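Local coordinates for probable O-methyltransferase (Mycobacterium tuberculosis, PDB 6JCL), which catalyses the metal-dependent transfer of a methyl group from S-adenosyl-L-methionine to catechol-like compounds, turning a catechol into a guaiacol, at residues L54-A58 and I59-R63; P10-D13 and A14-S18; D123-P126 and T127-G130. All coordinates share one frame; numbering follows the deposited sequence. Where two conformers were deposited one is given.

Contact 1 of 3, residues L54-A58 and I59-R63; sequences LLAGA and IQARR
Ile59 N donates to Leu55 O at 3.1 Å, the last i to i+4 bond before a Schellman motif ends the helix, and the two residues that follow show how such a motif works. Ile59 is itself the first residue to leave helical backbone angles. With CG1 set between its own N and carbonyl carbon (chi1 72°), both branches from CB fold back over the helix end: Ile59 CG1 and CG2 each lie 3.6 Å from Leu55 O, so the carbonyl is flanked by hydrocarbon as well as bonded to N. CG2 also reaches loosely toward Leu55 CD1. Gln60 makes the reversal through its positive phi of 54°, the C-prime position of the motif. Gln60 N bonds to Gly57 O at 3.1 Å, entering from above the carbonyl plane, 73° out of it; the side chain is extended beyond CG, and Gln60 CG remains 3.9 Å from Gly57 O. Ala61 completes the pattern: Ala61 N reaches back to Ala56 O at 2.9 Å, a nearly straight bond lying in the carbonyl plane. The same turn brings Ala61 CB to 4.2 Å from Ala56 CB, a small apolar contact beside the 6-to-1 bond. Beyond the turn, the amides of Arg62 and Arg63 both bond to the Asp134 carboxylate as the chain enters strand 63-67. Leu55 and Ile59 lean on Val161 of strand 160-165, Ala56 and Ile59 on Leu135 of strand 133-138, and Ile59 also packs on Ala58 of the second subunit.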
ATOM      1  N   LEU A  54      -3.921  -7.865   3.265  1.00 17.52           N
ATOM      2  CA  LEU A  54      -4.960  -7.304   2.408  1.00 17.83           C
ATOM      3  C   LEU A  54      -4.504  -7.194   0.957  1.00 19.81           C
ATOM      4  O   LEU A  54      -5.329  -7.304   0.038  1.00 19.94           O
ATOM      5  CB  LEU A  54      -5.383  -5.942   2.952  1.00 17.61           C
ATOM      6  CG  LEU A  54      -6.045  -6.008   4.342  1.00 17.93           C
ATOM      7  CD1 LEU A  54      -6.403  -4.587   4.821  1.00 18.48           C
ATOM      8  CD2 LEU A  54      -7.286  -6.883   4.389  1.00 19.54           C
ATOM      9  N   LEU A  55      -3.211  -6.966   0.742  1.00 20.02           N
ATOM     10  CA  LEU A  55      -2.668  -6.935  -0.613  1.00 20.30           C
ATOM     11  C   LEU A  55      -2.789  -8.303  -1.269  1.00 21.45           C
ATOM     12  O   LEU A  55      -3.263  -8.423  -2.406  1.00 18.81           O
ATOM     13  CB  LEU A  55      -1.210  -6.484  -0.557  1.00 19.74           C
ATOM     14  CG  LEU A  55      -0.449  -6.397  -1.870  1.00 22.32           C
ATOM     15  CD1 LEU A  55      -1.205  -5.493  -2.844  1.00 26.75           C
ATOM     16  CD2 LEU A  55       0.985  -5.867  -1.617  1.00 23.35           C
ATOM     17  N   ALA A  56      -2.391  -9.360  -0.550  1.00 19.63           N
ATOM     18  CA  ALA A  56      -2.575 -10.717  -1.077  1.00 19.73           C
ATOM     19  C   ALA A  56      -4.051 -11.012  -1.338  1.00 19.87           C
ATOM     20  O   ALA A  56      -4.405 -11.609  -2.361  1.00 21.66           O
ATOM     21  CB  ALA A  56      -1.994 -11.749  -0.100  1.00 21.40           C
ATOM     22  N   GLY A  57      -4.937 -10.583  -0.430  1.00 20.62           N
ATOM     23  CA  GLY A  57      -6.360 -10.801  -0.651  1.00 23.99           C
ATOM     24  C   GLY A  57      -6.895 -10.007  -1.830  1.00 21.18           C
ATOM     25  O   GLY A  57      -7.718 -10.499  -2.605  1.00 22.26           O
ATOM     26  N   ALA A  58      -6.409  -8.779  -1.998  1.00 20.57           N
ATOM     27  CA  ALA A  58      -6.891  -7.916  -3.072  1.00 21.30           C
ATOM     28  C   ALA A  58      -6.583  -8.502  -4.444  1.00 21.82           C
ATOM     29  O   ALA A  58      -7.400  -8.391  -5.366  1.00 23.24           O
ATOM     30  CB  ALA A  58      -6.267  -6.524  -2.949  1.00 23.74           C
ATOM     31  N   ILE A  59      -5.394  -9.093  -4.614  1.00 21.23           N
ATOM     32  CA  ILE A  59      -5.040  -9.641  -5.925  1.00 21.97           C
ATOM     33  C   ILE A  59      -5.414 -11.118  -6.020  1.00 25.33           C
ATOM     34  O   ILE A  59      -5.143 -11.775  -7.032  1.00 24.72           O
ATOM     35  CB  ILE A  59      -3.549  -9.435  -6.241  1.00 21.27           C
ATOM     36  CG1 ILE A  59      -2.702 -10.375  -5.383  1.00 20.72           C
ATOM     37  CG2 ILE A  59      -3.146  -7.960  -6.019  1.00 20.43           C
ATOM     38  CD1 ILE A  59      -1.192 -10.312  -5.715  1.00 24.42           C
ATOM     39  N   GLN A  60      -6.082 -11.644  -4.995  1.00 22.91           N
ATOM     40  CA  GLN A  60      -6.469 -13.059  -4.964  1.00 23.84           C
ATOM     41  C   GLN A  60      -5.254 -13.959  -5.175  1.00 24.67           C
ATOM     42  O   GLN A  60      -5.294 -14.939  -5.928  1.00 24.73           O
ATOM     43  CB  GLN A  60      -7.584 -13.355  -5.980  1.00 27.58           C
ATOM     44  CG  GLN A  60      -8.885 -12.692  -5.580  1.00 37.18           C
ATOM     45  CD  GLN A  60     -10.046 -13.081  -6.481  1.00 54.12           C
ATOM     46  OE1 GLN A  60     -10.742 -12.218  -7.015  1.00 57.64           O
ATOM     47  NE2 GLN A  60     -10.251 -14.382  -6.662  1.00 55.40           N
ATOM     48  N   ALA A  61      -4.167 -13.620  -4.488  1.00 23.08           N
ATOM     49  CA  ALA A  61      -2.920 -14.369  -4.607  1.00 24.80           C
ATOM     50  C   ALA A  61      -3.132 -15.810  -4.167  1.00 29.94           C
ATOM     51  O   ALA A  61      -3.771 -16.065  -3.144  1.00 29.10           O
ATOM     52  CB  ALA A  61      -1.825 -13.716  -3.762  1.00 22.27           C
ATOM     53  N   ARG A  62      -2.651 -16.756  -4.973  1.00 27.76           N
ATOM     54  CA  ARG A  62      -2.683 -18.155  -4.580  1.00 26.19           C
ATOM     55  C   ARG A  62      -1.297 -18.770  -4.425  1.00 24.89           C
ATOM     56  O   ARG A  62      -1.180 -19.853  -3.837  1.00 27.11           O
ATOM     57  CB  ARG A  62      -3.511 -18.975  -5.577  1.00 31.34           C
ATOM     58  CG  ARG A  62      -5.026 -18.740  -5.460  1.00 41.46           C
ATOM     59  CD  ARG A  62      -5.565 -19.171  -4.086  1.00 46.41           C
ATOM     60  NE  ARG A  62      -7.000 -18.922  -3.917  1.00 54.72           N
ATOM     61  CZ  ARG A  62      -7.968 -19.726  -4.355  1.00 61.27           C
ATOM     62  NH1 ARG A  62      -7.674 -20.849  -5.002  1.00 58.54           N
ATOM     63  NH2 ARG A  62      -9.241 -19.408  -4.144  1.00 66.85           N
ATOM     64  N   ARG A  63      -0.250 -18.118  -4.928  1.00 23.69           N
ATOM     65  CA  ARG A  63       1.120 -18.549  -4.703  1.00 23.35           C
ATOM     66  C   ARG A  63       1.928 -17.332  -4.298  1.00 22.83           C
ATOM     67  O   ARG A  63       2.026 -16.372  -5.069  1.00 22.12           O
ATOM     68  CB  ARG A  63       1.717 -19.186  -5.953  1.00 24.31           C
ATOM     69  CG  ARG A  63       1.110 -20.539  -6.292  1.00 37.07           C
ATOM     70  CD  ARG A  63       1.099 -20.769  -7.794  1.00 51.59           C
ATOM     71  NE  ARG A  63       0.084 -21.747  -8.172  1.00 63.19           N
ATOM     72  CZ  ARG A  63       0.312 -23.053  -8.266  1.00 70.89           C
ATOM     73  NH1 ARG A  63      -0.669 -23.878  -8.616  1.00 70.47           N
ATOM     74  NH2 ARG A  63       1.524 -23.531  -8.012  1.00 71.49           N
TER

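Contact 2 of 3, residues P10-D13 and A14-S18; sequences PDVD and AFLDS
Asp17 N donates to Asp13 O at 2.8 Å, linking through the backbone two acids one turn apart on helix 9-21. Their carboxylates have strong partners outside the helix: Asp17 OD2 forms a salt bridge with Arg208 and its OD1 accepts from Gln47, while Asp13 OD2 takes the backbone N of Arg208 and its OD1 the amide of Gln204 of the second subunit. The arginine probably offsets part of the accumulated negative charge. A water links the two like-charged groups, donating to Asp17 OD1 at 2.8 Å and, weakly, to Asp13 OD2 at 3.3 Å. In the backbone, Asp17 CG lies 3.2 Å from Asp13 O, having turned back beside its own N (chi1 -73°). The i to i+4 ladder continues with Leu16 N to Val12 O at 2.9 Å, Phe15 N to Asp11 O and Ala14 N to Pro10 O. On the apolar side, Val12 and Leu16 lie side by side and point the same way, Val12 CG1 meeting Leu16 CD1 at 4.1 Å. Leu16 CD1 also approaches Asp13 OD1 at 3.8 Å. Phe15 CB is 3.4 Å from Val12 O; with CG anti to the backbone N (chi1 169°), the ring has Val12 O at its edge, near its plane. Leu174 of the second subunit receives Phe15 and Asp11, and Ala202 of that subunit receives Leu16, so this N-terminal helix is held between the partner chain and the start of its own helix 46-58, where Asp13 and Leu16 touch Gln47 and Asp17 touches Ala46.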
ATOM      1  N   PRO A  10       4.561   6.082  17.157  1.00 17.76           N
ATOM      2  CA  PRO A  10       4.266   4.866  17.949  1.00 19.03           C
ATOM      3  C   PRO A  10       2.931   4.912  18.678  1.00 19.55           C
ATOM      4  O   PRO A  10       2.198   3.906  18.672  1.00 20.50           O
ATOM      5  CB  PRO A  10       5.443   4.795  18.937  1.00 20.15           C
ATOM      6  CG  PRO A  10       6.580   5.389  18.143  1.00 23.56           C
ATOM      7  CD  PRO A  10       5.940   6.556  17.409  1.00 19.04           C
ATOM      8  N   ASP A  11       2.583   6.057  19.284  1.00 19.28           N
ATOM      9  CA  ASP A  11       1.282   6.200  19.942  1.00 19.57           C
ATOM     10  C   ASP A  11       0.142   5.998  18.958  1.00 19.34           C
ATOM     11  O   ASP A  11      -0.867   5.360  19.281  1.00 19.63           O
ATOM     12  CB  ASP A  11       1.119   7.592  20.555  1.00 21.92           C
ATOM     13  CG  ASP A  11       2.088   7.880  21.686  1.00 33.08           C
ATOM     14  OD1 ASP A  11       2.419   6.961  22.456  1.00 31.35           O
ATOM     15  OD2 ASP A  11       2.523   9.045  21.781  1.00 35.33           O
ATOM     16  N   VAL A  12       0.267   6.583  17.767  1.00 18.85           N
ATOM     17  CA  VAL A  12      -0.768   6.432  16.752  1.00 18.28           C
ATOM     18  C   VAL A  12      -0.891   4.971  16.334  1.00 17.74           C
ATOM     19  O   VAL A  12      -2.002   4.446  16.211  1.00 18.40           O
ATOM     20  CB  VAL A  12      -0.479   7.349  15.558  1.00 18.57           C
ATOM     21  CG1 VAL A  12      -1.446   7.032  14.405  1.00 21.63           C
ATOM     22  CG2 VAL A  12      -0.629   8.801  16.000  1.00 18.84           C
ATOM     23  N   ASP A  13       0.237   4.278  16.168  1.00 17.92           N
ATOM     24  CA  ASP A  13       0.171   2.862  15.801  1.00 17.90           C
ATOM     25  C   ASP A  13      -0.520   2.035  16.873  1.00 17.38           C
ATOM     26  O   ASP A  13      -1.210   1.060  16.557  1.00 18.57           O
ATOM     27  CB  ASP A  13       1.559   2.276  15.555  1.00 16.28           C
ATOM     28  CG  ASP A  13       1.880   2.084  14.063  1.00 20.93           C
ATOM     29  OD1 ASP A  13       1.130   2.574  13.181  1.00 19.05           O
ATOM     30  OD2 ASP A  13       2.900   1.429  13.774  1.00 21.30           O
ATOM     31  N   ALA A  14      -0.308   2.363  18.150  1.00 18.62           N
ATOM     32  CA  ALA A  14      -1.001   1.622  19.196  1.00 19.90           C
ATOM     33  C   ALA A  14      -2.510   1.775  19.061  1.00 20.63           C
ATOM     34  O   ALA A  14      -3.254   0.797  19.215  1.00 20.47           O
ATOM     35  CB  ALA A  14      -0.529   2.077  20.574  1.00 20.32           C
ATOM     36  N   PHE A  15      -2.981   2.993  18.755  1.00 19.32           N
ATOM     37  CA  PHE A  15      -4.402   3.212  18.512  1.00 19.79           C
ATOM     38  C   PHE A  15      -4.875   2.426  17.286  1.00 19.24           C
ATOM     39  O   PHE A  15      -5.922   1.768  17.323  1.00 19.68           O
ATOM     40  CB  PHE A  15      -4.674   4.717  18.348  1.00 20.09           C
ATOM     41  CG  PHE A  15      -6.058   5.054  17.846  1.00 20.54           C
ATOM     42  CD1 PHE A  15      -7.146   5.122  18.721  1.00 21.58           C
ATOM     43  CD2 PHE A  15      -6.267   5.339  16.500  1.00 22.62           C
ATOM     44  CE1 PHE A  15      -8.435   5.450  18.237  1.00 22.21           C
ATOM     45  CE2 PHE A  15      -7.535   5.660  16.023  1.00 21.45           C
ATOM     46  CZ  PHE A  15      -8.615   5.713  16.889  1.00 23.51           C
ATOM     47  N   LEU A  16      -4.104   2.474  16.200  1.00 18.38           N
ATOM     48  CA  LEU A  16      -4.486   1.754  14.993  1.00 17.96           C
ATOM     49  C   LEU A  16      -4.535   0.254  15.256  1.00 17.99           C
ATOM     50  O   LEU A  16      -5.440  -0.435  14.773  1.00 18.21           O
ATOM     51  CB  LEU A  16      -3.505   2.075  13.857  1.00 17.15           C
ATOM     52  CG  LEU A  16      -3.419   3.530  13.368  1.00 18.17           C
ATOM     53  CD1 LEU A  16      -2.377   3.658  12.277  1.00 17.26           C
ATOM     54  CD2 LEU A  16      -4.762   4.002  12.856  1.00 19.08           C
ATOM     55  N   ASP A  17      -3.572  -0.270  16.023  1.00 18.39           N
ATOM     56  CA  ASP A  17      -3.591  -1.690  16.367  1.00 21.29           C
ATOM     57  C   ASP A  17      -4.870  -2.045  17.120  1.00 25.73           C
ATOM     58  O   ASP A  17      -5.566  -3.006  16.768  1.00 21.37           O
ATOM     59  CB  ASP A  17      -2.358  -2.056  17.200  1.00 20.10           C
ATOM     60  CG  ASP A  17      -1.082  -2.083  16.389  1.00 20.92           C
ATOM     61  OD1 ASP A  17      -1.123  -1.922  15.150  1.00 22.35           O
ATOM     62  OD2 ASP A  17      -0.002  -2.279  17.001  1.00 23.25           O
ATOM     63  N   SER A  18      -5.215  -1.245  18.134  0.50 19.65           N
ATOM     64  CA  SER A  18      -6.388  -1.528  18.953  0.50 23.06           C
ATOM     65  C   SER A  18      -7.684  -1.371  18.169  0.50 21.81           C
ATOM     66  O   SER A  18      -8.676  -2.050  18.464  0.50 23.77           O
ATOM     67  CB  SER A  18      -6.397  -0.608  20.174  0.50 26.15           C
ATOM     68  OG  SER A  18      -7.696  -0.502  20.727  0.50 29.19           O
TER
HETATM   69  O   HOH W   1       1.319  -1.434  13.887  1.00 22.48           O

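Contact 3 of 3, residues D123-P126 and T127-G130; sequences DTLP and TLAG
Thr127 N turns back to Thr124 O at 2.8 Å, an i to i+3 bond of the 3-10 kind with which the chain leaves the short helix starting at Ala121. The donor stands well above the carbonyl plane, 52° out of it. A weak bond of the same spacing follows, Leu128 N to Leu125 O, after which Leu128 takes up an extended backbone and the chain runs on toward strand 133-138 of the Rossmann-like methyltransferase fold. Thr124 O accepts a second bond, from the Thr127 hydroxyl, in a different direction. A chi1 of 72° tucks this group in over the backbone of its own residue, and Thr127 OG1 donates to Thr124 O at 2.6 Å, in the carbonyl plane and on a lone pair, so one residue grips the carbonyl twice. Thr127 CG2 lies 3.7 Å from Asp123 O. On the inner side, the leucines cross at an angle, Leu125 CD2 meeting Leu128 CD1 at 4.0 Å. Both lean on Leu65 of strand 63-67; Leu125 also packs on Tyr148, Trp151 and Leu155 of helix 145-155. Its side chain is about 4 Å from that of Ala121, inferred to bind S-adenosyl-L-methionine, and the Thr124 side chain is about 6 Å from the bound S-adenosyl-L-homocysteine. A water closes the outgoing turn, donating to Leu125 O at 2.9 Å and to Leu128 O at 2.8 Å.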
ATOM      1  N   ASP A 123      20.699 -20.004  -2.876  1.00 26.72           N
ATOM      2  CA  ASP A 123      20.842 -21.419  -3.187  1.00 32.07           C
ATOM      3  C   ASP A 123      19.509 -22.133  -3.327  1.00 25.62           C
ATOM      4  O   ASP A 123      19.436 -23.132  -4.051  1.00 28.10           O
ATOM      5  CB  ASP A 123      21.674 -22.118  -2.111  1.00 26.05           C
ATOM      6  CG  ASP A 123      23.067 -21.535  -1.989  1.00 37.53           C
ATOM      7  OD1 ASP A 123      23.592 -21.023  -3.007  1.00 34.43           O
ATOM      8  OD2 ASP A 123      23.634 -21.581  -0.876  1.00 33.96           O
ATOM      9  N   THR A 124      18.463 -21.673  -2.634  1.00 28.37           N
ATOM     10  CA  THR A 124      17.185 -22.377  -2.699  1.00 29.50           C
ATOM     11  C   THR A 124      16.258 -21.825  -3.779  1.00 29.76           C
ATOM     12  O   THR A 124      15.479 -22.593  -4.353  1.00 29.45           O
ATOM     13  CB  THR A 124      16.468 -22.344  -1.340  1.00 26.43           C
ATOM     14  OG1 THR A 124      16.264 -20.989  -0.921  1.00 25.31           O
ATOM     15  CG2 THR A 124      17.282 -23.097  -0.284  1.00 27.54           C
ATOM     16  N   LEU A 125      16.343 -20.527  -4.088  1.00 26.09           N
ATOM     17  CA  LEU A 125      15.532 -19.950  -5.161  1.00 27.24           C
ATOM     18  C   LEU A 125      15.600 -20.725  -6.473  1.00 32.19           C
ATOM     19  O   LEU A 125      14.542 -20.882  -7.109  1.00 29.85           O
ATOM     20  CB  LEU A 125      15.933 -18.481  -5.389  1.00 24.20           C
ATOM     21  CG  LEU A 125      15.305 -17.491  -4.398  1.00 21.80           C
ATOM     22  CD1 LEU A 125      16.035 -16.140  -4.354  1.00 23.09           C
ATOM     23  CD2 LEU A 125      13.815 -17.274  -4.693  1.00 23.22           C
ATOM     24  N   PRO A 126      16.766 -21.205  -6.946  1.00 32.98           N
ATOM     25  CA  PRO A 126      16.797 -22.012  -8.184  1.00 35.93           C
ATOM     26  C   PRO A 126      16.126 -23.379  -8.071  1.00 38.52           C
ATOM     27  O   PRO A 126      15.911 -24.024  -9.104  1.00 44.52           O
ATOM     28  CB  PRO A 126      18.297 -22.186  -8.467  1.00 33.23           C
ATOM     29  CG  PRO A 126      18.985 -21.165  -7.661  1.00 35.39           C
ATOM     30  CD  PRO A 126      18.128 -20.856  -6.487  1.00 33.37           C
ATOM     31  N   THR A 127      15.829 -23.861  -6.868  1.00 36.58           N
ATOM     32  CA  THR A 127      15.217 -25.169  -6.694  1.00 38.57           C
ATOM     33  C   THR A 127      13.708 -25.099  -6.537  1.00 37.20           C
ATOM     34  O   THR A 127      13.057 -26.149  -6.503  1.00 36.54           O
ATOM     35  CB  THR A 127      15.807 -25.874  -5.463  1.00 35.62           C
ATOM     36  OG1 THR A 127      15.328 -25.227  -4.272  1.00 38.41           O
ATOM     37  CG2 THR A 127      17.324 -25.826  -5.503  1.00 41.47           C
ATOM     38  N   LEU A 128      13.153 -23.893  -6.434  1.00 35.22           N
ATOM     39  CA  LEU A 128      11.725 -23.713  -6.199  1.00 33.45           C
ATOM     40  C   LEU A 128      10.900 -24.056  -7.429  1.00 43.57           C
ATOM     41  O   LEU A 128      11.205 -23.609  -8.538  1.00 47.86           O
ATOM     42  CB  LEU A 128      11.430 -22.270  -5.799  1.00 32.84           C
ATOM     43  CG  LEU A 128      11.940 -21.733  -4.470  1.00 29.63           C
ATOM     44  CD1 LEU A 128      11.304 -20.365  -4.207  1.00 27.73           C
ATOM     45  CD2 LEU A 128      11.661 -22.711  -3.327  1.00 32.75           C
ATOM     46  N   ALA A 129       9.853 -24.857  -7.231  1.00 48.84           N
ATOM     47  CA  ALA A 129       8.909 -25.175  -8.297  1.00 56.46           C
ATOM     48  C   ALA A 129       7.486 -24.778  -7.910  1.00 59.33           C
ATOM     49  O   ALA A 129       6.526 -25.227  -8.547  1.00 65.52           O
ATOM     50  CB  ALA A 129       8.984 -26.660  -8.663  1.00 59.00           C
ATOM     51  N   GLY A 130       7.338 -23.932  -6.880  1.00 58.05           N
ATOM     52  CA  GLY A 130       6.041 -23.518  -6.356  1.00 54.18           C
ATOM     53  C   GLY A 130       5.384 -22.322  -7.028  1.00 45.87           C
ATOM     54  O   GLY A 130       4.403 -21.767  -6.512  1.00 49.43           O
TER
HETATM   55  O   HOH W   2      13.285 -21.921  -9.448  1.00 50.33           O

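Overall arrangement
From the N terminus the three local contacts come in series, contact 2, then 1, then 3, with none nested in or crossing another. Contact 2 closes no loop: it lies within helix 9-21, against the start of helix 46-58. Contact 1 ends helix 46-58 and turns the chain into strand 63-67, while contact 3 unwinds helix 121-124 ahead of strand 133-138. Contacts 1 and 3 touch where Arg63 CG, at the start of strand 63-67, packs on Gly130 O at 3.5 Å, in the loop before the neighbouring parallel strand 133-138. Contacts 2 and 3 lie on opposite sides of the chain's centre, about 38 Å between centres. Contacts 1 and 2 both touch the second subunit of the homodimer; contact 3 does not.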